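Side-chain contacts in lipoprotein (Actinomyces odontolyticus, PDB 3UP9), which probably captures L-methionine outside the cell for uptake, as a membrane-attached lipoprotein of the NlpA family: residues A[31-36]-A[220-225]; A[101-104]-A[108-111]; A[123-128]-A[170-175]; A[202-207]-A[214-219]. All coordinates share one frame; numbering follows the deposited sequence. Where two conformers were deposited one is given.

Two lobes share these four contacts. Contacts 1 and 4 belong to one lobe and both use helix 213-223: contact 4 sets its buried side against strand 201-207, while contact 1 sets its C-terminal end against the turn leading into strand 35-41, near the outside. Contacts 2 and 3 lie in the other lobe, on neighbouring strands 107-112 and 170-173; contact 2 is partly buried where strand 107-112 begins, contact 3 fully buried. All four meet across their segments through apolar side chains, with an indole face added in contact 4. Polar chemistry appears where contacts 3 and 4 run into the cleft: Asn174 and Asn202 grip the same selenomethionine from separate lobes.

Contact 1 (A[31-36]-A[220-225]); sequences ADAGIK and EKLLHS
Leu222 and Ile35 reach toward each other tip to tip, and Ala33 meets the same leucine, where the end of helix 213-223 lies against the helix-to-strand turn of one lobe of a periplasmic-binding-protein fold. That turn is a Schellman motif. Helix 30-33 gives way at Gly34, whose positive phi of 72° redirects the chain into strand 35-41; Ala33 before it and Ile35 after it both point their CB toward the helix. Leu222 answers with its two methyls. CD1 does most of the touching: it comes within 3.8 Å of Ala33 CB and meets the end of Ile35 at 4.2 Å, from Leu222 CD1 to Ile35 CD1. The other branch meets the alanine, Leu222 CD2 lying 4.1 Å from Ala33 CB. Ile35 gets its tip there by placing CG1 between the backbone N and the carbonyl carbon (chi1 68°) and then running straight out to CD1. Around this small apolar patch, Ile25 of helix 15-28 also packs on Leu222, and Ala215 and Leu219, further back in helix 213-223, pack on Ile35. Just beyond the leucine the helix stops, and Ser225 becomes the N-cap of helix 226-235. Its hydroxyl works both ways: OG caps the backbone N of Val228 and donates to the carbonyl of Leu222 in the carbonyl plane, Ser225 OG to Leu222 O 2.6 Å.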
loop_
_atom_site.group_PDB
_atom_site.type_symbol
_atom_site.label_atom_id
_atom_site.label_comp_id
_atom_site.label_asym_id
_atom_site.label_seq_id
_atom_site.Cartn_x
_atom_site.Cartn_y
_atom_site.Cartn_z
ATOM N N ALA A 31 7.213 -4.490 24.935
ATOM C CA ALA A 31 7.847 -4.853 26.229
ATOM C C ALA A 31 7.172 -6.047 26.941
ATOM O O ALA A 31 7.861 -6.913 27.457
ATOM C CB ALA A 31 7.948 -3.622 27.181
ATOM N N ASP A 32 5.844 -6.076 27.000
ATOM C CA ASP A 32 5.132 -7.231 27.585
ATOM C C ASP A 32 5.371 -8.496 26.750
ATOM O O ASP A 32 5.369 -9.590 27.329
ATOM C CB ASP A 32 3.612 -7.061 27.613
ATOM C CG ASP A 32 3.160 -5.760 28.204
ATOM O OD1 ASP A 32 3.761 -5.308 29.213
ATOM O OD2 ASP A 32 2.168 -5.211 27.638
ATOM N N ALA A 33 5.511 -8.363 25.405
ATOM C CA ALA A 33 5.755 -9.518 24.504
ATOM C C ALA A 33 7.236 -10.027 24.477
ATOM O O ALA A 33 7.540 -11.063 23.878
ATOM C CB ALA A 33 5.241 -9.206 23.101
ATOM N N GLY A 34 8.132 -9.320 25.164
ATOM C CA GLY A 34 9.562 -9.633 25.188
ATOM C C GLY A 34 10.330 -9.328 23.896
ATOM O O GLY A 34 11.388 -9.913 23.651
ATOM N N ILE A 35 9.802 -8.422 23.066
ATOM C CA ILE A 35 10.525 -7.919 21.870
ATOM C C ILE A 35 10.771 -6.369 21.897
ATOM O O ILE A 35 10.119 -5.636 22.611
ATOM C CB ILE A 35 9.856 -8.331 20.520
ATOM C CG1 ILE A 35 8.507 -7.634 20.333
ATOM C CG2 ILE A 35 9.742 -9.874 20.382
ATOM C CD1 ILE A 35 7.766 -8.050 19.085
ATOM N N LYS A 36 11.752 -5.924 21.118
ATOM C CA LYS A 36 12.009 -4.518 20.852
ATOM C C LYS A 36 11.927 -4.299 19.334
ATOM O O LYS A 36 12.393 -5.127 18.548
ATOM C CB LYS A 36 13.405 -4.085 21.375
ATOM C CG LYS A 36 13.556 -4.007 22.887
ATOM C CD LYS A 36 14.930 -3.524 23.304
ATOM C CE LYS A 36 15.084 -3.443 24.842
ATOM N NZ LYS A 36 16.432 -2.944 25.272
ATOM N N GLU A 220 3.750 -10.489 14.670
ATOM C CA GLU A 220 2.515 -10.858 13.961
ATOM C C GLU A 220 1.279 -10.887 14.915
ATOM O O GLU A 220 0.233 -10.302 14.606
ATOM C CB GLU A 220 2.702 -12.200 13.226
ATOM C CG GLU A 220 1.429 -12.808 12.600
ATOM C CD GLU A 220 0.849 -11.966 11.459
ATOM O OE1 GLU A 220 1.543 -11.049 10.933
ATOM O OE2 GLU A 220 -0.292 -12.244 11.064
ATOM N N LYS A 221 1.391 -11.562 16.061
ATOM C CA LYS A 221 0.296 -11.637 17.016
ATOM C C LYS A 221 -0.087 -10.211 17.517
ATOM O O LYS A 221 -1.274 -9.857 17.503
ATOM C CB LYS A 221 0.639 -12.632 18.123
ATOM C CG LYS A 221 -0.316 -12.644 19.289
ATOM C CD LYS A 221 -0.551 -14.026 19.877
ATOM C CE LYS A 221 -1.768 -13.983 20.831
ATOM N NZ LYS A 221 -2.762 -15.088 20.630
ATOM N N LEU A 222 0.907 -9.353 17.814
ATOM C CA LEU A 222 0.631 -7.970 18.251
ATOM C C LEU A 222 -0.090 -7.105 17.165
ATOM O O LEU A 222 -1.057 -6.369 17.457
ATOM C CB LEU A 222 1.919 -7.285 18.790
ATOM C CG LEU A 222 2.641 -7.919 19.983
ATOM C CD1 LEU A 222 3.893 -7.118 20.290
ATOM C CD2 LEU A 222 1.751 -8.096 21.217
ATOM N N LEU A 223 0.350 -7.233 15.908
ATOM C CA LEU A 223 -0.272 -6.551 14.759
ATOM C C LEU A 223 -1.728 -6.951 14.483
ATOM O O LEU A 223 -2.436 -6.210 13.833
ATOM C CB LEU A 223 0.553 -6.776 13.493
ATOM C CG LEU A 223 1.725 -5.854 13.180
ATOM C CD1 LEU A 223 2.604 -6.520 12.126
ATOM C CD2 LEU A 223 1.238 -4.494 12.722
ATOM N N HIS A 224 -2.138 -8.135 14.949
ATOM C CA HIS A 224 -3.532 -8.612 14.811
ATOM C C HIS A 224 -4.231 -8.683 16.100
ATOM O O HIS A 224 -5.145 -9.426 16.265
ATOM C CB HIS A 224 -3.602 -9.972 14.174
ATOM C CG HIS A 224 -3.203 -9.948 12.779
ATOM N ND1 HIS A 224 -1.929 -9.917 12.425
ATOM C CD2 HIS A 224 -3.950 -9.881 11.622
ATOM C CE1 HIS A 224 -1.840 -9.842 11.101
ATOM N NE2 HIS A 224 -3.084 -9.844 10.602
ATOM N N SER A 225 -3.811 -7.845 17.052
ATOM C CA SER A 225 -4.466 -7.738 18.340
ATOM C C SER A 225 -5.645 -6.764 18.312
ATOM O O SER A 225 -5.767 -5.962 17.398
ATOM C CB SER A 225 -3.476 -7.266 19.414
ATOM O OG SER A 225 -3.005 -5.948 19.167
#

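Contact 2 (A[101-104]-A[108-111]); sequences DELP and TIGI
Leu103 turns its side chain from the loop onto the start of strand 107-112, where Ile109 receives it. At the root, CB points toward the strand, and the side chain packs against Tyr170, which belongs to the neighbouring strand. With CG anti to the backbone N (chi1 -179°), the chain carries straight on, and the branch point itself stays further from the strand than the methyls do. CD1 is the arm that reaches the backbone: Leu103 CD1 lies 4.2 Å from Thr108 N, an amide that spends its hydrogen on the carboxylate of Asp169. The same methyl is also 4.2 Å from the isoleucine's shaft, Leu103 CD1 to Ile109 CG1. Strand 107-112 is an inner strand of the mixed sheet in this lobe of the periplasmic-binding-protein fold, bonded through Ile109 to strand 151-156 and through Gly110 to strand 170-173; the leucine packs at the end of the sheet where this strand begins, near the place where its own loop turns back to become that strand. CD2, the second tip, meets the end of the isoleucine, Leu103 CD2 to Ile109 CD1 4.2 Å. The two side chains cross at about a right angle. Ile109 leaves its strand across the line to the loop, and its CG1 branch (chi1 -60°) then brings CD1 closer. Leu130 and Phe151 each touch both residues, and a tetraethylene glycol, probably from the crystallisation liquor, lies near Leu103.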
loop_
_atom_site.group_PDB
_atom_site.type_symbol
_atom_site.label_atom_id
_atom_site.label_comp_id
_atom_site.label_asym_id
_atom_site.label_seq_id
_atom_site.Cartn_x
_atom_site.Cartn_y
_atom_site.Cartn_z
ATOM N N ASP A 101 -15.755 12.653 -14.550
ATOM C CA ASP A 101 -16.462 13.017 -15.792
ATOM C C ASP A 101 -15.978 14.294 -16.464
ATOM O O ASP A 101 -16.362 14.573 -17.581
ATOM C CB ASP A 101 -17.951 13.187 -15.524
ATOM C CG ASP A 101 -18.656 11.866 -15.208
ATOM O OD1 ASP A 101 -18.117 10.743 -15.469
ATOM O OD2 ASP A 101 -19.793 11.985 -14.714
ATOM N N GLU A 102 -15.152 15.069 -15.768
ATOM C CA GLU A 102 -14.626 16.300 -16.267
ATOM C C GLU A 102 -13.247 16.119 -16.878
ATOM O O GLU A 102 -12.614 17.075 -17.234
ATOM C CB GLU A 102 -14.657 17.325 -15.140
ATOM C CG GLU A 102 -16.096 17.599 -14.667
ATOM C CD GLU A 102 -17.033 18.042 -15.799
ATOM O OE1 GLU A 102 -16.693 19.001 -16.516
ATOM O OE2 GLU A 102 -18.133 17.477 -15.969
ATOM N N LEU A 103 -12.798 14.877 -17.000
ATOM C CA LEU A 103 -11.583 14.532 -17.713
ATOM C C LEU A 103 -11.642 15.203 -19.081
ATOM O O LEU A 103 -12.491 14.876 -19.906
ATOM C CB LEU A 103 -11.422 13.004 -17.863
ATOM C CG LEU A 103 -10.173 12.442 -18.578
ATOM C CD1 LEU A 103 -8.845 12.903 -17.932
ATOM C CD2 LEU A 103 -10.256 10.906 -18.672
ATOM N N PRO A 104 -10.775 16.197 -19.306
ATOM C CA PRO A 104 -10.802 16.842 -20.602
ATOM C C PRO A 104 -10.395 15.883 -21.718
ATOM O O PRO A 104 -9.665 14.936 -21.479
ATOM C CB PRO A 104 -9.783 17.998 -20.465
ATOM C CG PRO A 104 -9.498 18.118 -18.986
ATOM C CD PRO A 104 -9.744 16.755 -18.416
ATOM N N THR A 108 -4.963 14.067 -18.869
ATOM C CA THR A 108 -3.909 13.168 -18.399
ATOM C C THR A 108 -4.226 12.548 -17.029
ATOM O O THR A 108 -4.821 13.187 -16.205
ATOM C CB THR A 108 -2.590 13.927 -18.284
ATOM O OG1 THR A 108 -2.806 15.076 -17.476
ATOM C CG2 THR A 108 -2.022 14.303 -19.698
ATOM N N ILE A 109 -3.845 11.284 -16.817
ATOM C CA ILE A 109 -4.037 10.595 -15.542
ATOM C C ILE A 109 -2.694 9.994 -15.194
ATOM O O ILE A 109 -2.176 9.185 -15.931
ATOM C CB ILE A 109 -5.117 9.489 -15.572
ATOM C CG1 ILE A 109 -6.497 10.079 -15.954
ATOM C CG2 ILE A 109 -5.192 8.763 -14.216
ATOM C CD1 ILE A 109 -7.659 9.103 -15.913
ATOM N N GLY A 110 -2.122 10.469 -14.091
ATOM C CA GLY A 110 -0.956 9.851 -13.481
ATOM C C GLY A 110 -1.256 8.478 -12.918
ATOM O O GLY A 110 -2.275 8.276 -12.250
ATOM N N ILE A 111 -0.365 7.537 -13.171
ATOM C CA ILE A 111 -0.550 6.142 -12.773
ATOM C C ILE A 111 0.822 5.595 -12.352
ATOM O O ILE A 111 1.830 5.870 -12.980
ATOM C CB ILE A 111 -1.182 5.326 -13.940
ATOM C CG1 ILE A 111 -1.686 3.944 -13.485
ATOM C CG2 ILE A 111 -0.219 5.232 -15.147
ATOM C CD1 ILE A 111 -2.767 3.365 -14.406
#

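Contact 3 (A[123-128]-A[170-175]); sequences ELLATQ and YAVING. With MSE (selenomethionine), chain B.
Val172 divides its two methyls between consecutive leucines of one helix, CG1 going to Leu124 and CG2 to Leu125. This is the helix-on-sheet core of one alpha/beta lobe of a periplasmic-binding-protein fold: helix 115-127 lies over a face of the mixed sheet, and strand 170-173 is an inner strand there. Val172 and Leu125 meet tip to tip, with Val172 CG2 4.0 Å from Leu125 CD1 and 4.2 Å from Leu125 CD2. Leu124 is a little looser, its CD2 4.3 Å from Val172 CG1. The valine torsion decides this split: CG1 lies opposite the backbone N (chi1 -170°), while CG2 takes the place beside it. Val92 of strand 91-93 packs on both leucines, and Ala121 adds a further helix neighbour to Val172. Thr127 OG1 donates to Leu124 O, about one turn back, at 2.6 Å. Two residues beyond the valine the strand has run out into the ligand cleft. There Asn174, touching Arg120 and hydrogen-bonded to Asn117 OD1 of the same helix, presents its amide to the selenomethionine carboxylate: Asn174 ND2 to ligand OXT is 3.0 Å, nearly straight at 174°.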
loop_
_atom_site.group_PDB
_atom_site.type_symbol
_atom_site.label_atom_id
_atom_site.label_comp_id
_atom_site.label_asym_id
_atom_site.label_seq_id
_atom_site.Cartn_x
_atom_site.Cartn_y
_atom_site.Cartn_z
ATOM N N GLU A 123 -7.864 -1.465 -12.808
ATOM C CA GLU A 123 -9.170 -2.066 -12.412
ATOM C C GLU A 123 -10.140 -0.992 -11.860
ATOM O O GLU A 123 -11.344 -1.002 -12.137
ATOM C CB GLU A 123 -9.012 -3.114 -11.300
ATOM C CG GLU A 123 -7.930 -4.165 -11.461
ATOM C CD GLU A 123 -8.220 -5.179 -12.524
ATOM O OE1 GLU A 123 -9.303 -5.057 -13.150
ATOM O OE2 GLU A 123 -7.364 -6.093 -12.723
ATOM N N LEU A 124 -9.598 -0.117 -11.012
ATOM C CA LEU A 124 -10.388 0.898 -10.367
ATOM C C LEU A 124 -10.983 1.759 -11.449
ATOM O O LEU A 124 -12.168 2.068 -11.368
ATOM C CB LEU A 124 -9.543 1.754 -9.390
ATOM C CG LEU A 124 -10.319 2.871 -8.702
ATOM C CD1 LEU A 124 -11.428 2.206 -7.874
ATOM C CD2 LEU A 124 -9.364 3.698 -7.859
ATOM N N LEU A 125 -10.173 2.134 -12.460
ATOM C CA LEU A 125 -10.668 2.952 -13.564
ATOM C C LEU A 125 -11.703 2.182 -14.421
ATOM O O LEU A 125 -12.658 2.797 -14.885
ATOM C CB LEU A 125 -9.509 3.581 -14.390
ATOM C CG LEU A 125 -8.523 4.530 -13.619
ATOM C CD1 LEU A 125 -7.297 4.930 -14.433
ATOM C CD2 LEU A 125 -9.232 5.756 -13.085
ATOM N N ALA A 126 -11.529 0.862 -14.618
ATOM C CA ALA A 126 -12.556 0.016 -15.260
ATOM C C ALA A 126 -13.899 0.106 -14.544
ATOM O O ALA A 126 -14.900 0.096 -15.210
ATOM C CB ALA A 126 -12.125 -1.441 -15.351
ATOM N N THR A 127 -13.945 0.196 -13.207
ATOM C CA THR A 127 -15.258 0.235 -12.502
ATOM C C THR A 127 -15.986 1.506 -12.857
ATOM O O THR A 127 -17.183 1.551 -12.728
ATOM C CB THR A 127 -15.165 0.186 -10.939
ATOM O OG1 THR A 127 -14.440 1.342 -10.425
ATOM C CG2 THR A 127 -14.518 -1.134 -10.463
ATOM N N GLN A 128 -15.237 2.552 -13.245
ATOM C CA GLN A 128 -15.777 3.847 -13.699
ATOM C C GLN A 128 -16.058 3.960 -15.230
ATOM O O GLN A 128 -16.405 5.030 -15.691
ATOM C CB GLN A 128 -14.839 5.034 -13.263
ATOM C CG GLN A 128 -14.474 5.137 -11.775
ATOM C CD GLN A 128 -15.692 5.041 -10.902
ATOM O OE1 GLN A 128 -16.528 5.931 -10.909
ATOM N NE2 GLN A 128 -15.850 3.912 -10.220
ATOM N N TYR A 170 -5.694 14.177 -13.118
ATOM C CA TYR A 170 -5.983 13.225 -12.048
ATOM C C TYR A 170 -4.752 12.414 -11.811
ATOM O O TYR A 170 -3.893 12.353 -12.677
ATOM C CB TYR A 170 -7.122 12.227 -12.420
ATOM C CG TYR A 170 -8.386 12.902 -12.868
ATOM C CD1 TYR A 170 -8.524 13.331 -14.175
ATOM C CD2 TYR A 170 -9.381 13.175 -11.999
ATOM C CE1 TYR A 170 -9.640 14.019 -14.586
ATOM C CE2 TYR A 170 -10.511 13.842 -12.406
ATOM C CZ TYR A 170 -10.652 14.277 -13.701
ATOM O OH TYR A 170 -11.811 14.935 -14.139
ATOM N N ALA A 171 -4.681 11.748 -10.663
ATOM C CA ALA A 171 -3.664 10.679 -10.478
ATOM C C ALA A 171 -4.262 9.583 -9.615
ATOM O O ALA A 171 -5.058 9.901 -8.735
ATOM C CB ALA A 171 -2.395 11.245 -9.847
ATOM N N VAL A 172 -3.933 8.316 -9.877
ATOM C CA VAL A 172 -4.369 7.205 -8.991
ATOM C C VAL A 172 -3.285 6.963 -7.944
ATOM O O VAL A 172 -2.137 6.775 -8.292
ATOM C CB VAL A 172 -4.718 5.902 -9.775
ATOM C CG1 VAL A 172 -5.388 4.889 -8.845
ATOM C CG2 VAL A 172 -5.637 6.246 -10.989
ATOM N N ILE A 173 -3.650 6.969 -6.654
ATOM C CA ILE A 173 -2.671 7.065 -5.602
ATOM C C ILE A 173 -2.986 6.142 -4.417
ATOM O O ILE A 173 -3.979 6.337 -3.738
ATOM C CB ILE A 173 -2.524 8.497 -5.050
ATOM C CG1 ILE A 173 -2.418 9.564 -6.164
ATOM C CG2 ILE A 173 -1.315 8.570 -4.103
ATOM C CD1 ILE A 173 -2.017 10.974 -5.662
ATOM N N ASN A 174 -2.069 5.203 -4.116
ATOM C CA ASN A 174 -2.156 4.332 -2.954
ATOM C C ASN A 174 -2.205 5.126 -1.673
ATOM O O ASN A 174 -1.535 6.208 -1.534
ATOM C CB ASN A 174 -0.947 3.371 -2.918
ATOM C CG ASN A 174 -0.869 2.448 -4.146
ATOM O OD1 ASN A 174 -0.516 2.868 -5.260
ATOM N ND2 ASN A 174 -1.203 1.193 -3.939
ATOM N N GLY A 175 -2.941 4.595 -0.700
ATOM C CA GLY A 175 -3.097 5.253 0.622
ATOM C C GLY A 175 -1.847 5.805 1.283
ATOM O O GLY A 175 -1.822 6.975 1.633
HETATM N N MSE B 300 0.261 0.601 1.411
HETATM C CA MSE B 300 -0.048 0.256 0.006
HETATM C C MSE B 300 -1.478 -0.179 -0.203
HETATM O O MSE B 300 -2.077 -0.816 0.705
HETATM O OXT MSE B 300 -1.996 0.117 -1.292
HETATM C CB MSE B 300 0.858 -0.853 -0.464
HETATM C CG MSE B 300 0.712 -1.202 -1.979
HETATM SE SE MSE B 300 1.895 -2.635 -2.448
HETATM C CE MSE B 300 3.692 -1.953 -1.890
#

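Contact 4 (A[202-207]-A[214-219]); sequences NVLVWK and DAIAKL. With MSE (selenomethionine), chain B.
Strand 201-207 and helix 213-223 form a beta-alpha unit in which the helix turns back over the sheet, the short segments running antiparallel (177°) with their axes 10.1 Å apart. Ile216 is the centre of the packing. Its CG2 methyl sits over one face of the Trp206 indole, a CH-pi contact 4.0 Å from the six-membered ring's centroid and offset toward the rim near CD2 and CE3, with Ile216 CG2 3.6 Å from Trp206 CD2. Trp206 turns its ring under the helix by setting CG between the backbone N and the carbonyl carbon (chi1 65°). Leu204 forks beside it: CD2 meets Ile216 CG2 at 3.9 Å, and CD1 meets Leu219 CD2 at 3.8 Å. At the strand's other end Asn202 holds the selenomethionine, its ND2 donating to ligand O at 2.9 Å and its OD1 taking a weak bond from the ligand N. His18 and the carbonyl of His86 also bond this amide. With alanine in place of Asn202, ligand O is likely to lose a donor, and His18 NE2 its acceptor on this amide. One side chain reaching both the amino and the carboxylate group suits the amino-acid cleft between the two lobes of a periplasmic-binding-protein fold.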
loop_
_atom_site.group_PDB
_atom_site.type_symbol
_atom_site.label_atom_id
_atom_site.label_comp_id
_atom_site.label_asym_id
_atom_site.label_seq_id
_atom_site.Cartn_x
_atom_site.Cartn_y
_atom_site.Cartn_z
ATOM N N ASN A 202 -2.694 -5.495 3.608
ATOM C CA ASN A 202 -1.307 -5.265 3.968
ATOM C C ASN A 202 -0.780 -6.246 5.016
ATOM O O ASN A 202 -1.380 -6.436 6.048
ATOM C CB ASN A 202 -1.147 -3.841 4.525
ATOM C CG ASN A 202 -1.212 -2.786 3.459
ATOM O OD1 ASN A 202 -0.171 -2.242 3.044
ATOM N ND2 ASN A 202 -2.443 -2.450 3.036
ATOM N N VAL A 203 0.384 -6.827 4.757
ATOM C CA VAL A 203 0.900 -7.931 5.549
ATOM C C VAL A 203 2.328 -7.710 6.015
ATOM O O VAL A 203 3.083 -6.952 5.406
ATOM C CB VAL A 203 0.762 -9.284 4.746
ATOM C CG1 VAL A 203 -0.711 -9.693 4.672
ATOM C CG2 VAL A 203 1.370 -9.161 3.362
ATOM N N LEU A 204 2.663 -8.370 7.133
ATOM C CA LEU A 204 4.046 -8.456 7.660
ATOM C C LEU A 204 4.739 -9.491 6.785
ATOM O O LEU A 204 4.151 -10.543 6.512
ATOM C CB LEU A 204 4.078 -8.914 9.152
ATOM C CG LEU A 204 5.464 -8.928 9.796
ATOM C CD1 LEU A 204 5.978 -7.544 10.127
ATOM C CD2 LEU A 204 5.405 -9.739 11.078
ATOM N N VAL A 205 5.934 -9.182 6.284
ATOM C CA VAL A 205 6.672 -10.118 5.403
ATOM C C VAL A 205 8.036 -10.273 6.003
ATOM O O VAL A 205 8.612 -9.308 6.482
ATOM C CB VAL A 205 6.723 -9.660 3.901
ATOM C CG1 VAL A 205 7.598 -10.576 3.045
ATOM C CG2 VAL A 205 5.325 -9.487 3.334
ATOM N N TRP A 206 8.526 -11.506 6.008
ATOM C CA TRP A 206 9.874 -11.829 6.438
ATOM C C TRP A 206 10.481 -12.906 5.524
ATOM O O TRP A 206 9.815 -13.479 4.647
ATOM C CB TRP A 206 9.851 -12.233 7.922
ATOM C CG TRP A 206 9.087 -13.504 8.209
ATOM C CD1 TRP A 206 9.603 -14.797 8.256
ATOM C CD2 TRP A 206 7.638 -13.666 8.417
ATOM N NE1 TRP A 206 8.620 -15.703 8.466
ATOM C CE2 TRP A 206 7.413 -15.100 8.583
ATOM C CE3 TRP A 206 6.524 -12.793 8.450
ATOM C CZ2 TRP A 206 6.139 -15.628 8.823
ATOM C CZ3 TRP A 206 5.253 -13.338 8.681
ATOM C CH2 TRP A 206 5.070 -14.729 8.855
ATOM N N LYS A 207 11.761 -13.191 5.703
ATOM C CA LYS A 207 12.467 -14.107 4.805
ATOM C C LYS A 207 12.338 -15.508 5.399
ATOM O O LYS A 207 12.472 -15.671 6.615
ATOM C CB LYS A 207 13.929 -13.686 4.669
ATOM C CG LYS A 207 14.645 -14.208 3.446
ATOM C CD LYS A 207 15.906 -13.398 3.231
ATOM C CE LYS A 207 17.029 -14.215 2.617
ATOM N NZ LYS A 207 17.134 -13.934 1.170
ATOM N N ASP A 214 10.645 -16.928 16.166
ATOM C CA ASP A 214 9.876 -16.747 17.403
ATOM C C ASP A 214 9.480 -15.315 17.637
ATOM O O ASP A 214 8.310 -15.049 17.918
ATOM C CB ASP A 214 10.617 -17.228 18.620
ATOM C CG ASP A 214 10.741 -18.717 18.662
ATOM O OD1 ASP A 214 10.218 -19.394 17.769
ATOM O OD2 ASP A 214 11.387 -19.223 19.599
ATOM N N ALA A 215 10.446 -14.404 17.516
ATOM C CA ALA A 215 10.209 -12.974 17.717
ATOM C C ALA A 215 9.192 -12.401 16.679
ATOM O O ALA A 215 8.266 -11.658 17.042
ATOM C CB ALA A 215 11.551 -12.206 17.708
ATOM N N ILE A 216 9.363 -12.752 15.400
ATOM C CA ILE A 216 8.463 -12.290 14.290
ATOM C C ILE A 216 7.017 -12.790 14.486
ATOM O O ILE A 216 6.088 -12.064 14.261
ATOM C CB ILE A 216 9.016 -12.738 12.924
ATOM C CG1 ILE A 216 10.264 -11.934 12.578
ATOM C CG2 ILE A 216 7.997 -12.565 11.849
ATOM C CD1 ILE A 216 11.258 -12.648 11.706
ATOM N N ALA A 217 6.846 -14.027 14.946
ATOM C CA ALA A 217 5.496 -14.565 15.295
ATOM C C ALA A 217 4.884 -13.766 16.453
ATOM O O ALA A 217 3.666 -13.576 16.486
ATOM C CB ALA A 217 5.538 -16.054 15.629
ATOM N N LYS A 218 5.709 -13.262 17.385
ATOM C CA LYS A 218 5.164 -12.350 18.430
ATOM C C LYS A 218 4.668 -10.996 17.834
ATOM O O LYS A 218 3.583 -10.568 18.160
ATOM C CB LYS A 218 6.132 -12.159 19.616
ATOM C CG LYS A 218 6.281 -13.383 20.540
ATOM C CD LYS A 218 7.486 -13.287 21.504
ATOM C CE LYS A 218 7.583 -14.528 22.386
ATOM N NZ LYS A 218 8.221 -14.267 23.705
ATOM N N LEU A 219 5.433 -10.385 16.927
ATOM C CA LEU A 219 5.040 -9.157 16.254
ATOM C C LEU A 219 3.779 -9.388 15.418
ATOM O O LEU A 219 2.802 -8.587 15.465
ATOM C CB LEU A 219 6.215 -8.609 15.389
ATOM C CG LEU A 219 5.952 -7.379 14.524
ATOM C CD1 LEU A 219 5.439 -6.264 15.410
ATOM C CD2 LEU A 219 7.199 -6.987 13.735
HETATM N N MSE B 300 0.261 0.601 1.411
HETATM C CA MSE B 300 -0.048 0.256 0.006
HETATM C C MSE B 300 -1.478 -0.179 -0.203
HETATM O O MSE B 300 -2.077 -0.816 0.705
HETATM O OXT MSE B 300 -1.996 0.117 -1.292
HETATM C CB MSE B 300 0.858 -0.853 -0.464
HETATM C CG MSE B 300 0.712 -1.202 -1.979
HETATM SE SE MSE B 300 1.895 -2.635 -2.448
HETATM C CE MSE B 300 3.692 -1.953 -1.890
#